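Local coordinates for Serine/threonine-protein kinase-like protein ACR4 (Arabidopsis thaliana, PDB 7A0J) that acts as a plant receptor kinase that controls formative cell division in root meristems in response to the CLE40 peptide, here represented by its extracellular propeller domain, at residues G14-C19 and V30-N35. Numbering follows the deposited sequence.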
loop_
_atom_site.group_PDB
_atom_site.type_symbol
_atom_site.label_atom_id
_atom_site.label_comp_id
_atom_site.label_asym_id
_atom_site.label_seq_id
_atom_site.Cartn_x
_atom_site.Cartn_y
_atom_site.Cartn_z
ATOM N N GLY A 14 13.315 -13.428 -1.805
ATOM C CA GLY A 14 14.386 -12.620 -1.188
ATOM C C GLY A 14 14.216 -12.476 0.317
ATOM O O GLY A 14 15.219 -12.173 0.990
ATOM N N GLY A 15 12.996 -12.668 0.831
ATOM C CA GLY A 15 12.670 -12.584 2.268
ATOM C C GLY A 15 11.524 -11.622 2.541
ATOM O O GLY A 15 11.007 -11.017 1.581
ATOM N N SER A 16 11.141 -11.489 3.812
ATOM C CA SER A 16 10.015 -10.652 4.302
ATOM C C SER A 16 10.579 -9.468 5.090
ATOM O O SER A 16 11.400 -9.713 5.997
ATOM C CB SER A 16 9.085 -11.464 5.155
ATOM O OG SER A 16 9.799 -12.096 6.206
ATOM N N VAL A 17 10.161 -8.243 4.761
ATOM C CA VAL A 17 10.626 -7.006 5.454
ATOM C C VAL A 17 9.421 -6.111 5.759
ATOM O O VAL A 17 8.549 -5.952 4.885
ATOM C CB VAL A 17 11.698 -6.260 4.637
ATOM C CG1 VAL A 17 12.119 -4.960 5.304
ATOM C CG2 VAL A 17 12.913 -7.137 4.384
ATOM N N PHE A 18 9.401 -5.555 6.971
ATOM C CA PHE A 18 8.497 -4.468 7.416
ATOM C C PHE A 18 9.335 -3.195 7.551
ATOM O O PHE A 18 10.395 -3.247 8.209
ATOM C CB PHE A 18 7.821 -4.854 8.733
ATOM C CG PHE A 18 7.029 -3.758 9.400
ATOM C CD1 PHE A 18 7.654 -2.818 10.206
ATOM C CD2 PHE A 18 5.654 -3.677 9.239
ATOM C CE1 PHE A 18 6.923 -1.815 10.825
ATOM C CE2 PHE A 18 4.924 -2.674 9.858
ATOM C CZ PHE A 18 5.561 -1.745 10.651
ATOM N N CYS A 19 8.895 -2.104 6.924
ATOM C CA CYS A 19 9.492 -0.751 7.074
ATOM C C CYS A 19 8.417 0.217 7.573
ATOM O O CYS A 19 7.256 0.091 7.137
ATOM C CB CYS A 19 10.103 -0.257 5.768
ATOM S SG CYS A 19 11.387 -1.357 5.118
ATOM N N VAL A 30 12.824 2.964 9.289
ATOM C CA VAL A 30 13.463 1.793 9.959
ATOM C C VAL A 30 12.828 0.535 9.359
ATOM O O VAL A 30 11.590 0.527 9.196
ATOM C CB VAL A 30 13.291 1.851 11.491
ATOM C CG1 VAL A 30 13.819 0.599 12.174
ATOM C CG2 VAL A 30 13.941 3.093 12.082
ATOM N N CYS A 31 13.646 -0.461 9.014
ATOM C CA CYS A 31 13.203 -1.744 8.407
ATOM C C CYS A 31 13.655 -2.917 9.281
ATOM O O CYS A 31 14.708 -2.800 9.939
ATOM C CB CYS A 31 13.734 -1.904 6.986
ATOM S SG CYS A 31 13.144 -0.624 5.849
ATOM N N TYR A 32 12.862 -3.989 9.291
ATOM C CA TYR A 32 13.150 -5.279 9.967
ATOM C C TYR A 32 12.737 -6.424 9.039
ATOM O O TYR A 32 11.618 -6.361 8.504
ATOM C CB TYR A 32 12.383 -5.397 11.285
ATOM C CG TYR A 32 12.585 -4.263 12.257
ATOM C CD1 TYR A 32 13.725 -4.188 13.039
ATOM C CD2 TYR A 32 11.630 -3.270 12.405
ATOM C CE1 TYR A 32 13.914 -3.154 13.941
ATOM C CE2 TYR A 32 11.801 -2.231 13.306
ATOM C CZ TYR A 32 12.950 -2.173 14.076
ATOM O OH TYR A 32 13.132 -1.154 14.967
ATOM N N GLY A 33 13.597 -7.433 8.866
ATOM C CA GLY A 33 13.246 -8.656 8.122
ATOM C C GLY A 33 14.429 -9.312 7.432
ATOM O O GLY A 33 15.561 -8.804 7.551
ATOM N N SER A 34 14.145 -10.384 6.687
ATOM C CA SER A 34 15.125 -11.386 6.194
ATOM C C SER A 34 15.676 -11.018 4.808
ATOM O O SER A 34 16.603 -11.710 4.370
ATOM C CB SER A 34 14.500 -12.758 6.190
ATOM O OG SER A 34 13.275 -12.755 5.473
ATOM N N ASN A 35 15.140 -9.991 4.137
ATOM C CA ASN A 35 15.687 -9.497 2.840
ATOM C C ASN A 35 16.826 -8.516 3.142
ATOM O O ASN A 35 16.539 -7.340 3.443
ATOM C CB ASN A 35 14.619 -8.884 1.929
ATOM C CG ASN A 35 15.128 -8.616 0.526
ATOM O OD1 ASN A 35 16.256 -8.164 0.346
ATOM N ND2 ASN A 35 14.308 -8.882 -0.478
HETATM O O HOH W 1 11.768 -9.613 -0.425
#
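Phe18 and Tyr32 form an antiparallel hydrogen-bonded pair in the hairpin of strands 17-21 and 29-33, which run at 163° to each other, with Phe18 N to Tyr32 O and Tyr32 N to Phe18 O both 2.8 Å. Cys19 and Cys31, the next non-hydrogen-bonded pair, are joined by a disulfide with SG to SG 2.0 Å. Each SG is turned anti to its own carbonyl carbon (chi1 -58° and -62°), which brings the two sulfurs together. Val17 CG1 packs on Cys31 CB at 3.8 Å, while its CG2 meets Asn35 CB at 3.5 Å. Past the strands, Ser34 N donates to Ser16 O at 2.9 Å, tilted from the carbonyl plane. Ser34 OG accepts Ser16 N at 3.0 Å, so a side chain takes over from the backbone as acceptor. A water links Gly15 O to Asn35 ND2. Phe18 and Tyr32 project from the face away from the disulfide, and both side chains touch Pro293. The contact lies in repeat 1 of the seven-repeat ectodomain. Its chemistry implies a covalent lock between central strand 17-21 and outer strand 29-33 of the three-stranded sheet. The two serines hold the open end of the hairpin together, and Asn35, the N-cap, joins that end to helix 36-41 through OD1 and Ile38 N.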